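Local structure of hemolysin BL lytic component L1 (Bacillus cereus, 7NMQ) at residues L98-T101 against V102-D106; Q187-H190 against F191-L195; I307-Q310 against W311-G315; D353-F356 against I357-D360. The protein is the L1 lytic component of the haemolysin BL enterotoxin, an alpha-helical toxin of the ClyA-like family that probably takes part in forming membrane pores. One frame throughout, in Å; residues are numbered along the deposited sequence. Where two conformers were deposited one is given.

Contact 1 (L98-T101 against V102-D106); sequences LVET and VQKKD. With EDO (1,2-ethanediol), chain E.
Thr101 and Asp106 meet where helix 45-103 ends in a Schellman motif, and the chain turns there directly into helix 107-154. The backbone N of Asp106 reaches back to Thr101 O at 2.8 Å, a nearly straight bond lying in the plane of the carbonyl. Lys105 N bonds to Val102 O, and Lys105 itself has left helical geometry with a positive phi of 54°, which lets the chain reverse.

The tight side of this turn is the one that faces the bundle. Thr101 OG1 stands between its own backbone N and carbonyl carbon (chi1 63°), from where it gives a hydrogen bond of 2.8 Å to Leu98 O. Val102 N approaches the same Leu98 O at 3.2 Å, from the same face of the carbonyl, and thus this buried acceptor is gripped twice. The same rotation brings Thr101 CG2 to 3.8 Å from Asp106 OD2. Leu98, Thr101 and Val102 all pack on Leu110 of the following helix, and Val102 also touches Phe333 and Pro337 of helix 330-357.

On the solvent side the contact rests on the ion pair of Glu100 and Lys104. The extended chain of Lys104 runs across that of Glu100, its CD 3.8 Å from Glu100 CG, and ends in a salt bridge of 2.8 Å from Lys104 NZ to the anti lone pair of Glu100 OE2.

Asp106 is the N-cap of the next helix: its OD1 accepts from the backbone N of Gly109 and, from a 1,2-ethanediol molecule that probably came from the crystallisation liquor, takes a further hydrogen bond of 2.7 Å donated by O2.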
loop_
_atom_site.group_PDB
_atom_site.type_symbol
_atom_site.label_atom_id
_atom_site.label_comp_id
_atom_site.label_asym_id
_atom_site.label_seq_id
_atom_site.Cartn_x
_atom_site.Cartn_y
_atom_site.Cartn_z
ATOM N N LEU A 98 18.457 -17.603 -26.227
ATOM C CA LEU A 98 18.115 -16.526 -27.177
ATOM C C LEU A 98 19.408 -16.031 -27.842
ATOM O O LEU A 98 19.410 -15.834 -29.056
ATOM C CB LEU A 98 17.392 -15.386 -26.466
ATOM C CG LEU A 98 16.094 -15.774 -25.766
ATOM C CD1 LEU A 98 15.529 -14.651 -24.902
ATOM C CD2 LEU A 98 15.087 -16.276 -26.738
ATOM N N VAL A 99 20.459 -15.791 -27.083
ATOM C CA VAL A 99 21.740 -15.338 -27.684
ATOM C C VAL A 99 22.251 -16.408 -28.678
ATOM O O VAL A 99 22.736 -16.022 -29.760
ATOM C CB VAL A 99 22.761 -14.975 -26.584
ATOM C CG1 VAL A 99 24.150 -14.740 -27.174
ATOM C CG2 VAL A 99 22.295 -13.743 -25.830
ATOM N N GLU A 100 22.176 -17.687 -28.315
ATOM C CA GLU A 100 22.633 -18.840 -29.137
ATOM C C GLU A 100 21.858 -18.831 -30.462
ATOM O O GLU A 100 22.453 -19.007 -31.518
ATOM C CB GLU A 100 22.420 -20.148 -28.367
ATOM C CG GLU A 100 22.730 -21.407 -29.158
ATOM C CD GLU A 100 22.287 -22.686 -28.439
ATOM O OE1 GLU A 100 21.654 -22.589 -27.314
ATOM O OE2 GLU A 100 22.481 -23.787 -29.019
ATOM N N THR A 101 20.547 -18.661 -30.404
ATOM C CA THR A 101 19.739 -18.706 -31.628
ATOM C C THR A 101 20.137 -17.553 -32.546
ATOM O O THR A 101 20.084 -17.737 -33.764
ATOM C CB THR A 101 18.235 -18.698 -31.366
ATOM O OG1 THR A 101 17.880 -17.476 -30.715
ATOM C CG2 THR A 101 17.793 -19.913 -30.581
ATOM N N VAL A 102 20.527 -16.410 -32.017
ATOM C CA VAL A 102 21.026 -15.317 -32.886
ATOM C C VAL A 102 22.353 -15.754 -33.510
ATOM O O VAL A 102 22.540 -15.596 -34.751
ATOM C CB VAL A 102 21.161 -13.996 -32.122
ATOM C CG1 VAL A 102 21.896 -12.972 -32.978
ATOM C CG2 VAL A 102 19.776 -13.533 -31.696
ATOM N N GLN A 103 23.268 -16.302 -32.709
ATOM C CA GLN A 103 24.613 -16.694 -33.216
ATOM C C GLN A 103 24.525 -17.818 -34.265
ATOM O O GLN A 103 25.386 -17.867 -35.156
ATOM C CB GLN A 103 25.474 -17.085 -32.021
ATOM C CG GLN A 103 25.987 -15.874 -31.264
ATOM C CD GLN A 103 26.620 -14.908 -32.239
ATOM O OE1 GLN A 103 27.701 -15.166 -32.780
ATOM N NE2 GLN A 103 25.913 -13.817 -32.510
ATOM N N LYS A 104 23.513 -18.673 -34.168
ATOM C CA LYS A 104 23.296 -19.799 -35.087
ATOM C C LYS A 104 22.385 -19.366 -36.256
ATOM O O LYS A 104 22.128 -20.296 -37.179
ATOM C CB LYS A 104 22.813 -21.020 -34.288
ATOM C CG LYS A 104 23.866 -21.617 -33.365
ATOM C CD LYS A 104 23.436 -22.881 -32.625
ATOM C CE LYS A 104 24.586 -23.461 -31.827
ATOM N NZ LYS A 104 24.179 -24.645 -31.019
ATOM N N LYS A 105 21.956 -18.131 -36.300
ATOM C CA LYS A 105 21.042 -17.630 -37.356
ATOM C C LYS A 105 19.801 -18.532 -37.398
ATOM O O LYS A 105 19.315 -18.868 -38.487
ATOM C CB LYS A 105 21.783 -17.534 -38.688
ATOM C CG LYS A 105 22.914 -16.525 -38.661
ATOM C CD LYS A 105 23.515 -16.291 -40.027
ATOM C CE LYS A 105 24.677 -15.330 -39.997
ATOM N NZ LYS A 105 25.917 -15.992 -39.519
ATOM N N ASP A 106 19.291 -18.915 -36.227
ATOM C CA ASP A 106 18.113 -19.793 -36.039
ATOM C C ASP A 106 16.887 -18.933 -35.727
ATOM O O ASP A 106 16.524 -18.736 -34.527
ATOM C CB ASP A 106 18.382 -20.770 -34.911
ATOM C CG ASP A 106 17.199 -21.638 -34.562
ATOM O OD1 ASP A 106 16.196 -21.669 -35.351
ATOM O OD2 ASP A 106 17.300 -22.287 -33.502
HETATM C C1 EDO E . 15.044 -20.935 -38.662
HETATM O O1 EDO E . 13.814 -20.378 -39.096
HETATM C C2 EDO E . 14.947 -22.288 -38.094
HETATM O O2 EDO E . 16.184 -22.884 -37.755
#

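Contact 2 (Q187-H190 against F191-L195); sequences QKKH and FDDVL
Lys189 and Asp193 are joined by a salt bridge of 2.8 Å from Lys189 NZ to Asp193 OD1. The ammonium comes to the syn lone pair of OD1, so that Asp193 OD2 also lies 3.3 Å from Lys189 NZ. Two bends make this possible: the lysine chain folds at chi2 (49°) and again at chi4 (74°), bringing its end back over the next turn.

The neighbouring pair, Lys188 and Asp192, has the same spacing but a looser grip. Lys188 NZ stays 3.9 Å from Asp192 OD1, a long salt bridge; the ammonium is also hydrogen-bonded to Tyr27 OH and makes a cation-pi contact with Tyr292, which probably draws it away. Both carboxylates lie close to the carbonyl oxygen one turn back, Asp192 CG 3.2 Å from Lys188 O, without bonding to it.

Both are i to i+4 pairs on an unbroken alpha-helix, 173-200, whose later part enters a segment predicted to be transmembrane. Its backbone bonds are regular, with Asp192 N to Lys188 O at 2.8 Å and Val194 N to His190 O at 3.1 Å.

Farther out, His190 ND1 is hydrogen-bonded to His255 ND1 of helix 247-272, their rings inclined at about 45°. Phe191 turns to the interior, where its ring meets that of Tyr259 and packs on Leu22 and Val23 of helix 10-33.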
loop_
_atom_site.group_PDB
_atom_site.type_symbol
_atom_site.label_atom_id
_atom_site.label_comp_id
_atom_site.label_asym_id
_atom_site.label_seq_id
_atom_site.Cartn_x
_atom_site.Cartn_y
_atom_site.Cartn_z
ATOM N N GLN A 187 -1.269 14.309 10.689
ATOM C CA GLN A 187 -0.410 13.136 10.868
ATOM C C GLN A 187 -0.299 12.375 9.548
ATOM O O GLN A 187 0.817 11.886 9.190
ATOM C CB GLN A 187 -1.035 12.239 11.935
ATOM C CG GLN A 187 -0.130 11.117 12.342
ATOM C CD GLN A 187 -0.689 10.257 13.441
ATOM O OE1 GLN A 187 0.017 9.835 14.372
ATOM N NE2 GLN A 187 -1.964 9.983 13.325
ATOM N N LYS A 188 -1.405 12.213 8.830
ATOM C CA LYS A 188 -1.381 11.458 7.563
ATOM C C LYS A 188 -0.473 12.187 6.582
ATOM O O LYS A 188 0.249 11.489 5.854
ATOM C CB LYS A 188 -2.801 11.358 7.013
ATOM C CG LYS A 188 -2.898 10.533 5.736
ATOM C CD LYS A 188 -4.274 10.260 5.253
ATOM C CE LYS A 188 -4.281 9.259 4.115
ATOM N NZ LYS A 188 -3.224 8.211 4.220
ATOM N N LYS A 189 -0.560 13.510 6.528
ATOM C CA LYS A 189 0.320 14.317 5.654
ATOM C C LYS A 189 1.787 14.083 6.025
ATOM O O LYS A 189 2.633 13.949 5.135
ATOM C CB LYS A 189 -0.014 15.810 5.708
ATOM C CG LYS A 189 0.680 16.651 4.664
ATOM C CD LYS A 189 0.593 16.115 3.234
ATOM C CE LYS A 189 0.949 17.134 2.177
ATOM N NZ LYS A 189 2.403 17.395 2.123
ATOM N N HIS A 190 2.137 14.056 7.304
ATOM C CA HIS A 190 3.532 13.790 7.712
ATOM C C HIS A 190 3.974 12.428 7.172
ATOM O O HIS A 190 5.093 12.312 6.656
ATOM C CB HIS A 190 3.733 13.839 9.227
ATOM C CG HIS A 190 3.696 15.212 9.798
ATOM N ND1 HIS A 190 4.591 16.208 9.427
ATOM C CD2 HIS A 190 2.903 15.744 10.775
ATOM C CE1 HIS A 190 4.320 17.299 10.152
ATOM N NE2 HIS A 190 3.264 17.035 10.980
ATOM N N PHE A 191 3.153 11.397 7.327
ATOM C CA PHE A 191 3.530 10.031 6.891
ATOM C C PHE A 191 3.638 10.015 5.372
ATOM O O PHE A 191 4.567 9.398 4.790
ATOM C CB PHE A 191 2.494 9.022 7.370
ATOM C CG PHE A 191 3.019 7.622 7.366
ATOM C CD1 PHE A 191 3.722 7.183 8.479
ATOM C CD2 PHE A 191 2.832 6.743 6.323
ATOM C CE1 PHE A 191 4.206 5.892 8.552
ATOM C CE2 PHE A 191 3.335 5.457 6.412
ATOM C CZ PHE A 191 4.017 5.041 7.504
ATOM N N ASP A 192 2.714 10.690 4.716
ATOM C CA ASP A 192 2.757 10.769 3.231
ATOM C C ASP A 192 4.059 11.436 2.777
ATOM O O ASP A 192 4.624 11.038 1.748
ATOM C CB ASP A 192 1.582 11.555 2.640
ATOM C CG ASP A 192 0.225 10.883 2.750
ATOM O OD1 ASP A 192 0.209 9.665 2.946
ATOM O OD2 ASP A 192 -0.809 11.605 2.568
ATOM N N ASP A 193 4.544 12.407 3.533
ATOM C CA ASP A 193 5.783 13.146 3.216
ATOM C C ASP A 193 6.979 12.215 3.387
ATOM O O ASP A 193 7.911 12.275 2.566
ATOM C CB ASP A 193 5.914 14.447 4.008
ATOM C CG ASP A 193 4.896 15.509 3.588
ATOM O OD1 ASP A 193 4.269 15.363 2.522
ATOM O OD2 ASP A 193 4.764 16.529 4.332
ATOM N N VAL A 194 6.957 11.349 4.397
ATOM C CA VAL A 194 8.039 10.360 4.569
ATOM C C VAL A 194 8.011 9.439 3.348
ATOM O O VAL A 194 9.082 9.126 2.806
ATOM C CB VAL A 194 7.868 9.550 5.877
ATOM C CG1 VAL A 194 8.873 8.420 5.962
ATOM C CG2 VAL A 194 7.995 10.498 7.060
ATOM N N LEU A 195 6.824 8.986 2.963
ATOM C CA LEU A 195 6.717 8.043 1.831
ATOM C C LEU A 195 7.174 8.705 0.531
ATOM O O LEU A 195 7.807 8.033 -0.299
ATOM C CB LEU A 195 5.279 7.549 1.691
ATOM C CG LEU A 195 4.796 6.651 2.810
ATOM C CD1 LEU A 195 3.342 6.286 2.611
ATOM C CD2 LEU A 195 5.662 5.429 2.945
#

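Contact 3 (I307-Q310 against W311-G315); sequences IQKQ and WNTMG
Gln310 and Thr313 share a water, which lies 2.5 Å from Thr313 OG1 and gives a weak, long hydrogen bond to Gln310 OE1. That amide oxygen has a second and stronger partner in the backbone N of Gly9, while Gln310 NE2 is hydrogen-bonded to Asn306 OD1, so both ends of the amide are held and its rotation is fixed. A bend at chi2 (-56°) carries the glutamine amide back along the helix toward Asn306.

On another side of the helix, Gln308 and Asn312 hold their amides nearly parallel, the planes 19° apart, without stacking. They touch through Gln308 CG and Asn312 ND2, 3.8 Å apart, rather than by a bond between them. Both amides turn instead to Ser125: Gln308 NE2 donates to its backbone O and Asn312 OD1 bonds with its OG.

On the buried side Ile307 and Trp311 point the same way, side by side. Ile307 CG2 approaches the pyrrole part of the indole, 3.7 Å from Trp311 NE1, and Ile307 O lies 3.4 Å from Trp311 CD1. The regular alpha-helical bond from Trp311 N to Ile307 O, 3.0 Å long, holds the two residues one turn apart.

In the bundle, three helices pack on this part of helix 275-325: Ile307 packs on Leu10 and Ala13 of helix 10-33, Trp311 on Asn124 of helix 107-154, and both Trp311 and Met314 on Trp347 of helix 330-357.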
loop_
_atom_site.group_PDB
_atom_site.type_symbol
_atom_site.label_atom_id
_atom_site.label_comp_id
_atom_site.label_asym_id
_atom_site.label_seq_id
_atom_site.Cartn_x
_atom_site.Cartn_y
_atom_site.Cartn_z
ATOM N N ILE A 307 0.846 -1.078 -13.374
ATOM C CA ILE A 307 1.590 -2.349 -13.598
ATOM C C ILE A 307 0.977 -3.052 -14.801
ATOM O O ILE A 307 1.728 -3.530 -15.683
ATOM C CB ILE A 307 1.618 -3.250 -12.354
ATOM C CG1 ILE A 307 2.486 -2.587 -11.275
ATOM C CG2 ILE A 307 2.070 -4.672 -12.653
ATOM C CD1 ILE A 307 2.531 -3.313 -9.951
ATOM N N GLN A 308 -0.348 -3.117 -14.874
ATOM C CA GLN A 308 -1.014 -3.756 -16.031
ATOM C C GLN A 308 -0.610 -3.050 -17.338
ATOM O O GLN A 308 -0.274 -3.756 -18.317
ATOM C CB GLN A 308 -2.521 -3.718 -15.846
ATOM C CG GLN A 308 -3.188 -4.272 -17.089
ATOM C CD GLN A 308 -4.608 -4.580 -16.802
ATOM O OE1 GLN A 308 -5.391 -3.681 -16.549
ATOM N NE2 GLN A 308 -4.912 -5.870 -16.802
ATOM N N LYS A 309 -0.630 -1.733 -17.374
ATOM C CA LYS A 309 -0.219 -0.934 -18.545
ATOM C C LYS A 309 1.221 -1.295 -18.926
ATOM O O LYS A 309 1.487 -1.445 -20.142
ATOM C CB LYS A 309 -0.350 0.559 -18.262
ATOM C CG LYS A 309 0.125 1.492 -19.367
ATOM C CD LYS A 309 -0.300 2.943 -19.161
ATOM C CE LYS A 309 0.142 3.502 -17.832
ATOM N NZ LYS A 309 1.590 3.291 -17.620
ATOM N N GLN A 310 2.114 -1.459 -17.954
ATOM C CA GLN A 310 3.538 -1.752 -18.241
ATOM C C GLN A 310 3.640 -3.143 -18.854
ATOM O O GLN A 310 4.418 -3.299 -19.839
ATOM C CB GLN A 310 4.449 -1.679 -17.041
ATOM C CG GLN A 310 4.407 -0.330 -16.361
ATOM C CD GLN A 310 4.728 0.858 -17.228
ATOM O OE1 GLN A 310 5.534 0.812 -18.168
ATOM N NE2 GLN A 310 4.133 1.980 -16.856
ATOM N N TRP A 311 2.883 -4.119 -18.356
ATOM C CA TRP A 311 2.934 -5.464 -18.997
ATOM C C TRP A 311 2.394 -5.379 -20.424
ATOM O O TRP A 311 2.953 -6.026 -21.315
ATOM C CB TRP A 311 2.141 -6.493 -18.189
ATOM C CG TRP A 311 2.785 -7.016 -16.952
ATOM C CD1 TRP A 311 2.246 -6.914 -15.708
ATOM C CD2 TRP A 311 4.031 -7.713 -16.813
ATOM N NE1 TRP A 311 3.060 -7.538 -14.805
ATOM C CE2 TRP A 311 4.159 -8.062 -15.458
ATOM C CE3 TRP A 311 5.030 -8.135 -17.687
ATOM C CZ2 TRP A 311 5.263 -8.742 -14.964
ATOM C CZ3 TRP A 311 6.102 -8.846 -17.205
ATOM C CH2 TRP A 311 6.222 -9.158 -15.854
ATOM N N ASN A 312 1.318 -4.652 -20.626
ATOM C CA ASN A 312 0.745 -4.524 -21.984
ATOM C C ASN A 312 1.741 -3.855 -22.942
ATOM O O ASN A 312 1.886 -4.329 -24.072
ATOM C CB ASN A 312 -0.579 -3.794 -21.940
ATOM C CG ASN A 312 -1.636 -4.618 -21.244
ATOM O OD1 ASN A 312 -1.522 -5.832 -21.110
ATOM N ND2 ASN A 312 -2.694 -3.954 -20.849
ATOM N N THR A 313 2.416 -2.806 -22.514
ATOM C CA THR A 313 3.430 -2.112 -23.335
ATOM C C THR A 313 4.560 -3.085 -23.649
ATOM O O THR A 313 5.031 -3.139 -24.830
ATOM C CB THR A 313 3.937 -0.851 -22.654
ATOM O OG1 THR A 313 2.781 -0.006 -22.513
ATOM C CG2 THR A 313 5.004 -0.157 -23.459
ATOM N N MET A 314 4.978 -3.849 -22.657
ATOM C CA MET A 314 6.091 -4.794 -22.837
ATOM C C MET A 314 5.650 -5.868 -23.846
ATOM O O MET A 314 6.465 -6.258 -24.686
ATOM C CB MET A 314 6.455 -5.408 -21.486
ATOM C CG MET A 314 7.684 -6.243 -21.512
ATOM S SD MET A 314 7.880 -7.021 -19.926
ATOM C CE MET A 314 8.112 -5.558 -18.903
ATOM N N GLY A 315 4.428 -6.391 -23.743
ATOM C CA GLY A 315 3.912 -7.387 -24.701
ATOM C C GLY A 315 3.949 -6.811 -26.105
ATOM O O GLY A 315 4.364 -7.526 -27.024
HETATM O O HOH W 1 3.335 1.631 -20.682
#

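Contact 4 (D353-F356 against I357-D360); sequences DAEF and ISKD
From Asp353 to Lys359 the alpha-helical bonding runs out, with Ile357 N still bonded to Asp353 O at 3.1 Å, whereas Lys359 N reaches only three residues back, to Phe356 O, and comes from well above the plane of that carbonyl.

Across this ending, Glu355 and Lys359 close a salt bridge, with Lys359 NZ 2.6 Å from Glu355 OE2 on its anti lone pair. Each chain is bent toward the other, the glutamate at chi2 (78°) and the lysine at chi3 (-82°), and the lysine end also rests against the aliphatic part of its partner, Lys359 CE lying 3.6 Å from Glu355 CG. The other carboxylate oxygen, Glu355 OE1, forms a salt bridge with Arg82, so each carboxylate oxygen has a positively charged partner, which would probably favour the ionised form.

Ser358 OG turns back to the helix and gives a hydrogen bond of 2.6 Å to Glu355 O. The same carbonyl receives a weak bond from Ser358 N, so one residue supplies it with two donors.

Phe356 carries a water over one face of its ring, 3.4 Å above the plane and over the centre. This water also lies 2.8 Å from Phe356 O and 3.0 Å from Asp360 O, with more acceptors around it than its protons can serve. On the inner side, Ile357 packs on Ala81 of helix 45-103 and, with Ala354, on Leu14 of helix 10-33.

The arrangement is that of a helix C-terminus: the last turn of helix 330-357 unwinds into the C-terminal tail, its late carbonyls met by a serine hydroxyl, a backbone N and a water.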
loop_
_atom_site.group_PDB
_atom_site.type_symbol
_atom_site.label_atom_id
_atom_site.label_comp_id
_atom_site.label_asym_id
_atom_site.label_seq_id
_atom_site.Cartn_x
_atom_site.Cartn_y
_atom_site.Cartn_z
ATOM N N ASP A 353 14.125 -6.415 -5.202
ATOM C CA ASP A 353 13.095 -5.474 -4.692
ATOM C C ASP A 353 11.688 -6.045 -4.925
ATOM O O ASP A 353 10.797 -5.900 -4.055
ATOM C CB ASP A 353 13.362 -4.099 -5.283
ATOM C CG ASP A 353 14.579 -3.453 -4.617
ATOM O OD1 ASP A 353 14.880 -3.791 -3.418
ATOM O OD2 ASP A 353 15.241 -2.662 -5.274
ATOM N N ALA A 354 11.438 -6.643 -6.092
ATOM C CA ALA A 354 10.162 -7.334 -6.351
ATOM C C ALA A 354 9.987 -8.455 -5.330
ATOM O O ALA A 354 8.868 -8.669 -4.841
ATOM C CB ALA A 354 10.096 -7.852 -7.765
ATOM N N GLU A 355 11.062 -9.174 -5.029
ATOM C CA GLU A 355 11.017 -10.299 -4.085
ATOM C C GLU A 355 10.557 -9.728 -2.726
ATOM O O GLU A 355 9.684 -10.329 -2.054
ATOM C CB GLU A 355 12.408 -10.906 -3.998
ATOM C CG GLU A 355 12.517 -11.961 -2.952
ATOM C CD GLU A 355 11.953 -13.313 -3.308
ATOM O OE1 GLU A 355 11.947 -13.642 -4.500
ATOM O OE2 GLU A 355 11.593 -14.066 -2.359
ATOM N N PHE A 356 11.105 -8.587 -2.315
ATOM C CA PHE A 356 10.733 -7.937 -1.032
ATOM C C PHE A 356 9.239 -7.651 -0.998
ATOM O O PHE A 356 8.566 -7.994 0.014
ATOM C CB PHE A 356 11.541 -6.676 -0.773
ATOM C CG PHE A 356 11.138 -6.015 0.518
ATOM C CD1 PHE A 356 10.026 -5.188 0.580
ATOM C CD2 PHE A 356 11.829 -6.272 1.695
ATOM C CE1 PHE A 356 9.669 -4.552 1.770
ATOM C CE2 PHE A 356 11.465 -5.655 2.881
ATOM C CZ PHE A 356 10.379 -4.793 2.922
ATOM N N ILE A 357 8.719 -7.063 -2.071
ATOM C CA ILE A 357 7.289 -6.644 -2.083
ATOM C C ILE A 357 6.382 -7.876 -2.078
ATOM O O ILE A 357 5.206 -7.774 -1.634
ATOM C CB ILE A 357 6.998 -5.694 -3.262
ATOM C CG1 ILE A 357 7.797 -4.415 -3.047
ATOM C CG2 ILE A 357 5.503 -5.424 -3.428
ATOM C CD1 ILE A 357 7.764 -3.447 -4.161
ATOM N N SER A 358 6.850 -9.002 -2.596
ATOM C CA SER A 358 6.065 -10.249 -2.693
ATOM C C SER A 358 5.890 -10.933 -1.335
ATOM O O SER A 358 5.188 -11.956 -1.293
ATOM C CB SER A 358 6.688 -11.224 -3.646
ATOM O OG SER A 358 7.852 -11.840 -3.135
ATOM N N LYS A 359 6.572 -10.456 -0.290
ATOM C CA LYS A 359 6.568 -11.128 1.033
ATOM C C LYS A 359 6.084 -10.129 2.076
ATOM O O LYS A 359 6.221 -8.934 1.858
ATOM C CB LYS A 359 7.977 -11.603 1.345
ATOM C CG LYS A 359 8.399 -12.784 0.491
ATOM C CD LYS A 359 9.725 -13.314 0.850
ATOM C CE LYS A 359 10.862 -12.531 0.232
ATOM N NZ LYS A 359 12.080 -13.374 0.130
ATOM N N ASP A 360 5.478 -10.619 3.146
ATOM C CA ASP A 360 5.001 -9.678 4.163
ATOM C C ASP A 360 6.126 -8.750 4.592
ATOM O O ASP A 360 7.246 -9.210 4.852
ATOM C CB ASP A 360 4.488 -10.406 5.397
ATOM C CG ASP A 360 3.113 -11.009 5.203
ATOM O OD1 ASP A 360 2.437 -10.637 4.220
ATOM O OD2 ASP A 360 2.737 -11.862 6.053
HETATM O O HOH W 2 9.258 -8.371 2.727
#

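All four contacts are local, each within one continuous run of chain; they follow in series, and none nests within or crosses another. Contact 1 comes first, at the turn joining helix 45-103 to helix 107-154. Contact 2 lies about 51 Å from it between centres, within helix 173-200. Contact 3 falls inside helix 275-325, and contact 4 at the end of helix 330-357, the helix that follows; their nearest atoms are about 7 Å apart. Helix 330-357 also touches contacts 1 and 3, and helix 10-33 packs against contacts 2, 3 and 4, so these two helices connect the separate sites of the elongated bundle.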